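Local coordinates for protein intracellular exo-alpha-(1->5)-L-arabinofuranosidase (Bifidobacterium longum, PDB 2Y2W) that hydrolyses terminal alpha-(1->5)-linked L-arabinofuranosyl bonds in arabinans, and is active on sugar beet arabinan and wheat arabinoxylan during plant cell wall breakdown, at residues Gln301-Ser307 with Asn485-Asn489; Arg477-Leu482 with Ser561-His565; Pro491-Asp497 with Thr549-Pro555. All blocks are in the same frame, centred on the assembly; numbering follows the deposited sequence.

Contact 1: Gln301-Ser307 with Asn485-Asn489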
loop_
_atom_site.group_PDB
_atom_site.type_symbol
_atom_site.label_atom_id
_atom_site.label_comp_id
_atom_site.label_asym_id
_atom_site.label_seq_id
_atom_site.Cartn_x
_atom_site.Cartn_y
_atom_site.Cartn_z
ATOM N N GLN D 301 -38.665 22.969 11.125
ATOM C CA GLN D 301 -38.213 24.316 10.759
ATOM C C GLN D 301 -36.703 24.380 10.499
ATOM O O GLN D 301 -36.255 25.128 9.630
ATOM C CB GLN D 301 -38.626 25.342 11.825
ATOM C CG GLN D 301 -38.490 26.807 11.391
ATOM C CD GLN D 301 -39.488 27.209 10.314
ATOM O OE1 GLN D 301 -40.644 27.521 10.604
ATOM N NE2 GLN D 301 -39.037 27.218 9.064
ATOM N N ASP D 302 -35.931 23.600 11.255
ATOM C CA ASP D 302 -34.494 23.459 11.011
ATOM C C ASP D 302 -34.243 22.812 9.648
ATOM O O ASP D 302 -33.342 23.217 8.908
ATOM C CB ASP D 302 -33.832 22.609 12.105
ATOM C CG ASP D 302 -33.883 23.260 13.479
ATOM O OD1 ASP D 302 -34.474 24.353 13.622
ATOM O OD2 ASP D 302 -33.327 22.661 14.427
ATOM N N PHE D 303 -35.059 21.808 9.333
ATOM C CA PHE D 303 -34.939 21.033 8.106
ATOM C C PHE D 303 -35.286 21.843 6.852
ATOM O O PHE D 303 -34.649 21.683 5.811
ATOM C CB PHE D 303 -35.799 19.770 8.207
ATOM C CG PHE D 303 -35.877 18.975 6.936
ATOM C CD1 PHE D 303 -34.723 18.511 6.311
ATOM C CD2 PHE D 303 -37.110 18.672 6.374
ATOM C CE1 PHE D 303 -34.798 17.775 5.138
ATOM C CE2 PHE D 303 -37.196 17.929 5.207
ATOM C CZ PHE D 303 -36.037 17.478 4.588
ATOM N N LEU D 304 -36.283 22.718 6.960
ATOM C CA LEU D 304 -36.691 23.556 5.832
ATOM C C LEU D 304 -35.635 24.604 5.474
ATOM O O LEU D 304 -35.594 25.088 4.341
ATOM C CB LEU D 304 -38.047 24.214 6.102
ATOM C CG LEU D 304 -39.270 23.287 6.144
ATOM C CD1 LEU D 304 -40.404 23.927 6.933
ATOM C CD2 LEU D 304 -39.734 22.894 4.747
ATOM N N ALA D 305 -34.774 24.931 6.436
ATOM C CA ALA D 305 -33.681 25.874 6.215
ATOM C C ALA D 305 -32.333 25.170 6.022
ATOM O O ALA D 305 -31.281 25.724 6.361
ATOM C CB ALA D 305 -33.610 26.877 7.366
ATOM N N SER D 306 -32.370 23.960 5.462
ATOM C CA SER D 306 -31.165 23.146 5.256
ATOM C C SER D 306 -30.203 23.723 4.223
ATOM O O SER D 306 -29.019 23.381 4.214
ATOM C CB SER D 306 -31.533 21.710 4.878
ATOM O OG SER D 306 -32.021 21.004 6.005
ATOM N N SER D 307 -30.718 24.596 3.360
ATOM C CA SER D 307 -29.905 25.291 2.358
ATOM C C SER D 307 -28.801 26.144 2.986
ATOM O O SER D 307 -27.749 26.353 2.377
ATOM C CB SER D 307 -30.790 26.146 1.447
ATOM O OG SER D 307 -31.802 26.810 2.184
ATOM N N ASN D 485 -40.739 28.909 -0.160
ATOM C CA ASN D 485 -41.200 29.442 1.120
ATOM C C ASN D 485 -40.814 28.499 2.258
ATOM O O ASN D 485 -41.306 27.370 2.334
ATOM C CB ASN D 485 -42.715 29.680 1.103
ATOM C CG ASN D 485 -43.217 30.383 2.358
ATOM O OD1 ASN D 485 -42.479 31.125 3.012
ATOM N ND2 ASN D 485 -44.479 30.155 2.696
ATOM N N ARG D 486 -39.934 28.973 3.138
ATOM C CA ARG D 486 -39.355 28.140 4.196
ATOM C C ARG D 486 -40.104 28.184 5.533
ATOM O O ARG D 486 -39.862 27.346 6.404
ATOM C CB ARG D 486 -37.872 28.476 4.398
ATOM C CG ARG D 486 -36.980 28.036 3.246
ATOM C CD ARG D 486 -35.504 28.191 3.571
ATOM N NE ARG D 486 -35.021 29.554 3.364
ATOM C CZ ARG D 486 -33.746 29.922 3.445
ATOM N NH1 ARG D 486 -32.802 29.033 3.731
ATOM N NH2 ARG D 486 -33.410 31.188 3.238
ATOM N N ASP D 487 -41.005 29.154 5.691
ATOM C CA ASP D 487 -41.837 29.261 6.892
ATOM C C ASP D 487 -42.776 28.059 6.981
ATOM O O ASP D 487 -43.364 27.649 5.978
ATOM C CB ASP D 487 -42.635 30.571 6.883
ATOM C CG ASP D 487 -43.200 30.937 8.255
ATOM O OD1 ASP D 487 -43.866 30.090 8.893
ATOM O OD2 ASP D 487 -42.992 32.090 8.688
ATOM N N ALA D 488 -42.913 27.508 8.183
ATOM C CA ALA D 488 -43.654 26.261 8.389
ATOM C C ALA D 488 -45.144 26.438 8.701
ATOM O O ALA D 488 -45.928 25.496 8.541
ATOM C CB ALA D 488 -42.978 25.417 9.464
ATOM N N ASN D 489 -45.532 27.634 9.143
ATOM C CA ASN D 489 -46.922 27.900 9.542
ATOM C C ASN D 489 -47.459 29.300 9.194
ATOM O O ASN D 489 -48.568 29.661 9.600
ATOM C CB ASN D 489 -47.140 27.570 11.031
ATOM C CG ASN D 489 -45.957 27.963 11.904
ATOM O OD1 ASN D 489 -45.524 29.116 11.910
ATOM N ND2 ASN D 489 -45.434 26.999 12.652
#
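At the junction between the parallel beta/alpha barrel and the C-terminal beta domain, Q301 and L304 near the end of helix 297-304 meet R486 and A488 in the loop between strands 478-485 and 492-497. The side-chain amide of Q301 reads the loop backbone at two points. NE2 of Q301 gives a hydrogen bond to O of R486 (2.8 Å); this O lies in the amide plane of Q301, while the donor is tilted 33° from the carbonyl plane of R486. OE1 of Q301 accepts weakly from N of A488 (3.3 Å). CG anti to the backbone N (chi1 -167°) and a bend at chi2 (69°) carry the amide to the loop, and the two bonds, one from each side of the amide, favour this flip. An alanine in place of Q301 would probably leave O of R486 without this donor and the loop freer to shift. One helical turn on, CD1 of L304 packs on CB of A488 (3.9 Å). The methylenes of R486 run past the helix end, CD coming within 3.2 Å of O of L304. NH1 of R486 is near OG of S307, but the angle is poor for a hydrogen bond; its salt bridge is to E308. D487 points away from the helix and bonds within the loop: its OD1 accepts from N of N489 (3.0 Å), an Asx turn, and also from N of T490. Around the contact, A305 and R486 touch strand 462-473, Q301 and D487 share I455 of strand 444-456, and F303 and S307 rest on helix 382-397.

Contact 2: Arg477-Leu482 with Ser561-His565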
loop_
_atom_site.group_PDB
_atom_site.type_symbol
_atom_site.label_atom_id
_atom_site.label_comp_id
_atom_site.label_asym_id
_atom_site.label_seq_id
_atom_site.Cartn_x
_atom_site.Cartn_y
_atom_site.Cartn_z
ATOM N N ARG D 477 -35.117 35.549 -24.834
ATOM C CA ARG D 477 -36.406 35.670 -24.138
ATOM C C ARG D 477 -36.911 34.404 -23.421
ATOM O O ARG D 477 -37.987 33.898 -23.745
ATOM C CB ARG D 477 -37.487 36.214 -25.094
ATOM C CG ARG D 477 -37.112 37.502 -25.831
ATOM C CD ARG D 477 -38.276 38.033 -26.673
ATOM N NE ARG D 477 -38.636 37.136 -27.774
ATOM C CZ ARG D 477 -39.691 37.295 -28.571
ATOM N NH1 ARG D 477 -40.517 38.324 -28.408
ATOM N NH2 ARG D 477 -39.924 36.418 -29.539
ATOM N N THR D 478 -36.127 33.902 -22.463
ATOM C CA THR D 478 -36.540 32.806 -21.557
ATOM C C THR D 478 -35.363 32.230 -20.750
ATOM O O THR D 478 -34.384 31.767 -21.333
ATOM C CB THR D 478 -37.325 31.655 -22.285
ATOM O OG1 THR D 478 -37.778 30.692 -21.325
ATOM C CG2 THR D 478 -36.471 30.954 -23.353
ATOM N N GLY D 479 -35.443 32.257 -19.418
ATOM C CA GLY D 479 -36.570 32.827 -18.679
ATOM C C GLY D 479 -37.198 31.871 -17.680
ATOM O O GLY D 479 -38.167 31.181 -18.006
ATOM N N LEU D 480 -36.647 31.828 -16.465
ATOM C CA LEU D 480 -37.196 31.002 -15.380
ATOM C C LEU D 480 -36.907 31.561 -13.985
ATOM O O LEU D 480 -35.787 31.988 -13.693
ATOM C CB LEU D 480 -36.694 29.551 -15.477
ATOM C CG LEU D 480 -37.052 28.581 -14.340
ATOM C CD1 LEU D 480 -38.508 28.135 -14.409
ATOM C CD2 LEU D 480 -36.124 27.377 -14.341
ATOM N N LEU D 481 -37.935 31.549 -13.138
ATOM C CA LEU D 481 -37.802 31.887 -11.722
ATOM C C LEU D 481 -38.228 30.716 -10.839
ATOM O O LEU D 481 -39.323 30.169 -10.998
ATOM C CB LEU D 481 -38.620 33.139 -11.371
ATOM C CG LEU D 481 -38.854 33.468 -9.887
ATOM C CD1 LEU D 481 -37.582 33.955 -9.202
ATOM C CD2 LEU D 481 -39.962 34.494 -9.718
ATOM N N LEU D 482 -37.350 30.345 -9.913
ATOM C CA LEU D 482 -37.644 29.324 -8.912
ATOM C C LEU D 482 -37.588 29.961 -7.529
ATOM O O LEU D 482 -36.615 30.638 -7.197
ATOM C CB LEU D 482 -36.639 28.169 -9.000
ATOM C CG LEU D 482 -36.489 27.408 -10.321
ATOM C CD1 LEU D 482 -35.117 26.757 -10.410
ATOM C CD2 LEU D 482 -37.586 26.371 -10.492
ATOM N N SER D 561 -42.364 27.528 -9.273
ATOM C CA SER D 561 -41.660 27.657 -10.545
ATOM C C SER D 561 -42.501 28.463 -11.523
ATOM O O SER D 561 -43.668 28.145 -11.761
ATOM C CB SER D 561 -41.319 26.287 -11.137
ATOM O OG SER D 561 -42.482 25.588 -11.542
ATOM N N VAL D 562 -41.898 29.512 -12.077
ATOM C CA VAL D 562 -42.570 30.377 -13.043
ATOM C C VAL D 562 -41.659 30.698 -14.229
ATOM O O VAL D 562 -40.592 31.296 -14.070
ATOM C CB VAL D 562 -43.163 31.663 -12.372
ATOM C CG1 VAL D 562 -42.251 32.190 -11.273
ATOM C CG2 VAL D 562 -43.476 32.749 -13.405
ATOM N N GLU D 563 -42.094 30.265 -15.410
ATOM C CA GLU D 563 -41.380 30.499 -16.663
ATOM C C GLU D 563 -41.873 31.797 -17.297
ATOM O O GLU D 563 -43.071 32.078 -17.281
ATOM C CB GLU D 563 -41.604 29.328 -17.628
ATOM C CG GLU D 563 -41.149 27.969 -17.089
ATOM C CD GLU D 563 -41.598 26.793 -17.945
ATOM O OE1 GLU D 563 -41.563 26.897 -19.190
ATOM O OE2 GLU D 563 -41.983 25.754 -17.365
ATOM N N PHE D 564 -40.951 32.585 -17.847
ATOM C CA PHE D 564 -41.300 33.878 -18.443
ATOM C C PHE D 564 -40.556 34.185 -19.747
ATOM O O PHE D 564 -39.468 33.660 -19.993
ATOM C CB PHE D 564 -41.117 35.021 -17.429
ATOM C CG PHE D 564 -39.726 35.120 -16.851
ATOM C CD1 PHE D 564 -38.742 35.870 -17.489
ATOM C CD2 PHE D 564 -39.408 34.482 -15.656
ATOM C CE1 PHE D 564 -37.460 35.971 -16.955
ATOM C CE2 PHE D 564 -38.128 34.580 -15.113
ATOM C CZ PHE D 564 -37.153 35.325 -15.764
ATOM N N HIS D 565 -41.163 35.039 -20.572
ATOM C CA HIS D 565 -40.580 35.474 -21.846
ATOM C C HIS D 565 -41.032 36.883 -22.219
ATOM O O HIS D 565 -40.214 37.735 -22.571
ATOM C CB HIS D 565 -40.919 34.493 -22.976
ATOM C CG HIS D 565 -42.358 34.080 -23.017
ATOM N ND1 HIS D 565 -43.311 34.768 -23.737
ATOM C CD2 HIS D 565 -43.004 33.042 -22.433
ATOM C CE1 HIS D 565 -44.483 34.174 -23.592
ATOM N NE2 HIS D 565 -44.324 33.125 -22.805
#
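F564 lays its ring over G479 and the start of L480, where the last strand of the chain, 558-564, pairs antiparallel with strand 478-485. From CB, CG sits between the backbone N and the carbonyl carbon (chi1 57°), which brings the ring in over the partner strand. C of G479 lies 3.8 Å above the ring plane, over its centre, and CG is 4.2 Å from it. CD1 and CE1 run over CA of G479, CE1 at 3.7 Å, and CD2 passes N of L480. Beyond it CE2 comes to 3.4 Å from N of L480, and CZ closes the ring above the same backbone. CA of G479 stands 3.9 Å from the ring centroid and 17° off the normal, a CH-pi contact over the face. G479 follows a cis peptide bond and has a phi of 126°; a side chain there would run into O of F564.

The ladder continues beside the ring. N of F564 bonds to O of G479 from above the carbonyl plane, and L481 and V562 exchange two bonds, L481 N to V562 O (2.8 Å) and V562 N to L481 O (2.9 Å). L481 and V562 point the same way on one face, CD2 of L481 lying 3.6 Å from CG1 of V562. On the other face CD1 of L480 crosses CG of E563, and CD2 of L482 meets CB of S561; helix 431-440 packs on L480, S561 and E563. Thus the pairing rests on backbone bonds and hydrocarbon. The carboxylate of E563 is the exception: it lies close to that of E436, so one of the two is likely to take up a proton more readily.

Contact 3: Pro491-Asp497 with Thr549-Pro555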
loop_
_atom_site.group_PDB
_atom_site.type_symbol
_atom_site.label_atom_id
_atom_site.label_comp_id
_atom_site.label_asym_id
_atom_site.label_seq_id
_atom_site.Cartn_x
_atom_site.Cartn_y
_atom_site.Cartn_z
ATOM N N PRO D 491 -48.049 31.760 5.735
ATOM C CA PRO D 491 -48.021 32.004 4.292
ATOM C C PRO D 491 -47.590 33.433 3.966
ATOM O O PRO D 491 -47.952 34.369 4.686
ATOM C CB PRO D 491 -49.481 31.784 3.865
ATOM C CG PRO D 491 -50.169 31.165 5.050
ATOM C CD PRO D 491 -49.430 31.681 6.235
ATOM N N HIS D 492 -46.827 33.590 2.888
ATOM C CA HIS D 492 -46.336 34.902 2.463
ATOM C C HIS D 492 -46.753 35.227 1.032
ATOM O O HIS D 492 -47.036 34.331 0.234
ATOM C CB HIS D 492 -44.812 34.975 2.587
ATOM C CG HIS D 492 -44.302 34.702 3.968
ATOM N ND1 HIS D 492 -44.190 35.684 4.929
ATOM C CD2 HIS D 492 -43.870 33.557 4.547
ATOM C CE1 HIS D 492 -43.713 35.155 6.042
ATOM N NE2 HIS D 492 -43.511 33.866 5.837
ATOM N N THR D 493 -46.792 36.520 0.721
ATOM C CA THR D 493 -47.070 36.995 -0.631
ATOM C C THR D 493 -45.931 37.913 -1.071
ATOM O O THR D 493 -45.511 38.801 -0.321
ATOM C CB THR D 493 -48.439 37.711 -0.714
ATOM O OG1 THR D 493 -49.467 36.828 -0.248
ATOM C CG2 THR D 493 -48.759 38.127 -2.149
ATOM N N LEU D 494 -45.429 37.682 -2.282
ATOM C CA LEU D 494 -44.240 38.375 -2.776
ATOM C C LEU D 494 -44.463 39.117 -4.093
ATOM O O LEU D 494 -45.344 38.762 -4.881
ATOM C CB LEU D 494 -43.052 37.406 -2.905
ATOM C CG LEU D 494 -43.245 36.032 -3.560
ATOM C CD1 LEU D 494 -41.990 35.611 -4.304
ATOM C CD2 LEU D 494 -43.635 34.978 -2.530
ATOM N N THR D 495 -43.654 40.154 -4.308
ATOM C CA THR D 495 -43.677 40.933 -5.542
ATOM C C THR D 495 -42.520 40.522 -6.449
ATOM O O THR D 495 -41.373 40.419 -6.003
ATOM C CB THR D 495 -43.596 42.452 -5.269
ATOM O OG1 THR D 495 -42.522 42.723 -4.359
ATOM C CG2 THR D 495 -44.902 42.966 -4.675
ATOM N N ILE D 496 -42.833 40.283 -7.721
ATOM C CA ILE D 496 -41.834 39.858 -8.698
ATOM C C ILE D 496 -41.557 40.985 -9.691
ATOM O O ILE D 496 -42.429 41.366 -10.478
ATOM C CB ILE D 496 -42.274 38.575 -9.450
ATOM C CG1 ILE D 496 -42.727 37.492 -8.463
ATOM C CG2 ILE D 496 -41.144 38.066 -10.346
ATOM C CD1 ILE D 496 -43.695 36.479 -9.050
ATOM N N ASP D 497 -40.336 41.511 -9.640
ATOM C CA ASP D 497 -39.921 42.615 -10.501
ATOM C C ASP D 497 -38.593 42.288 -11.185
ATOM O O ASP D 497 -37.518 42.511 -10.619
ATOM C CB ASP D 497 -39.823 43.916 -9.686
ATOM C CG ASP D 497 -39.500 45.138 -10.543
ATOM O OD1 ASP D 497 -39.580 45.060 -11.789
ATOM O OD2 ASP D 497 -39.166 46.191 -9.959
ATOM N N THR D 549 -44.699 44.369 -13.258
ATOM C CA THR D 549 -44.765 43.716 -11.950
ATOM C C THR D 549 -45.876 42.665 -11.884
ATOM O O THR D 549 -46.891 42.773 -12.581
ATOM C CB THR D 549 -44.950 44.736 -10.797
ATOM O OG1 THR D 549 -45.965 45.686 -11.145
ATOM C CG2 THR D 549 -43.644 45.473 -10.513
ATOM N N CYS D 550 -45.663 41.651 -11.047
ATOM C CA CYS D 550 -46.632 40.572 -10.835
ATOM C C CYS D 550 -46.558 40.030 -9.405
ATOM O O CYS D 550 -45.526 40.161 -8.739
ATOM C CB CYS D 550 -46.432 39.447 -11.859
ATOM S SG CYS D 550 -44.712 38.922 -12.115
ATOM N N THR D 551 -47.656 39.433 -8.938
ATOM C CA THR D 551 -47.748 38.913 -7.567
ATOM C C THR D 551 -48.324 37.496 -7.499
ATOM O O THR D 551 -49.101 37.086 -8.367
ATOM C CB THR D 551 -48.597 39.830 -6.646
ATOM O OG1 THR D 551 -49.904 40.009 -7.207
ATOM C CG2 THR D 551 -47.928 41.192 -6.447
ATOM N N ALA D 552 -47.932 36.765 -6.456
ATOM C CA ALA D 552 -48.414 35.406 -6.200
ATOM C C ALA D 552 -48.352 35.070 -4.709
ATOM O O ALA D 552 -47.478 35.558 -3.987
ATOM C CB ALA D 552 -47.608 34.392 -7.006
ATOM N N THR D 553 -49.283 34.230 -4.262
ATOM C CA THR D 553 -49.352 33.808 -2.860
ATOM C C THR D 553 -48.684 32.446 -2.630
ATOM O O THR D 553 -49.055 31.445 -3.249
ATOM C CB THR D 553 -50.817 33.816 -2.312
ATOM O OG1 THR D 553 -50.855 33.226 -1.006
ATOM C CG2 THR D 553 -51.775 33.059 -3.240
ATOM N N LEU D 554 -47.694 32.428 -1.738
ATOM C CA LEU D 554 -46.981 31.200 -1.391
ATOM C C LEU D 554 -47.313 30.730 0.026
ATOM O O LEU D 554 -46.874 31.343 1.004
ATOM C CB LEU D 554 -45.466 31.375 -1.569
ATOM C CG LEU D 554 -44.850 31.002 -2.924
ATOM C CD1 LEU D 554 -45.245 31.976 -4.030
ATOM C CD2 LEU D 554 -43.334 30.914 -2.813
ATOM N N PRO D 555 -48.094 29.637 0.139
ATOM C CA PRO D 555 -48.467 29.070 1.436
ATOM C C PRO D 555 -47.252 28.543 2.198
ATOM O O PRO D 555 -46.183 28.368 1.610
ATOM C CB PRO D 555 -49.399 27.908 1.063
ATOM C CG PRO D 555 -49.848 28.194 -0.327
ATOM C CD PRO D 555 -48.691 28.880 -0.976
#
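L494 and L554 lean across one another on a mostly apolar face of an antiparallel pair, strands 492-497 and 550-554, in the C-terminal beta domain. They are not directly cross-strand: L494 is paired with A552, whose small side chain probably leaves room for L494 to reach along the strand until CD2 meets CD1 of L554 (3.7 Å). CG of L494, lying between its backbone N and carbonyl carbon (chi1 46°), directs it there. On the same face, C550 stands against I496, SG lying 3.6 Å from CB of I496 and facing the base of the branch more closely than either terminal methyl.

The opposite face is a row of threonines. T495 and T551 meet at an oblique angle through their methyls, CG2 to CG2 at 3.9 Å. T493 and T553 are also set askew, but OG1 of T493 approaches CB of T553, and the two hydroxyls stay too far apart to bond. CG2 of T493 turns instead to O of A552 (3.4 Å). OG1 of T495 has partners in A45 and S46, since strand 45-48 flanks this strand on its other side.

In the ladder, H492 and L554 exchange two bonds, N of L554 to O of H492 being the shorter (2.8 Å), and N of I496 bonds to O of C550 (2.9 Å). The rung at the alanine, N of L494 to O of A552, is weak at 3.4 Å. The chemistry is two-faced: leucine, isoleucine, cysteine and alanine make one side mostly apolar, with NE2 of H492 at its end bonding weakly to OD2 of D487, while beta-branched hydroxyl residues line the more exposed side. No side-chain hydrogen bond between the strands is found; backbone bonds and packing of methyls and SG of C550 join them.

In the fold
Starting from the N terminus, the chain reaches 301-307 on the barrel side, and contact 1 closes only at 485-489, after the barrel is complete and the C-terminal beta domain has begun. Contact 2 has opened at 477-482 before that point and closes at 561-565, so contacts 1 and 2 cross. Contact 3, from 491-497 to 549-555, opens after contact 1 has closed and is enclosed by contact 2. Contacts 2 and 3 pair strands of the same sheet and touch where L481 meets I496. A probable hydrogen bond from ND2 of N485 to O of P555 links contact 1 to contact 3. Contact 1 therefore joins barrel to beta domain, and the others build the beta domain itself.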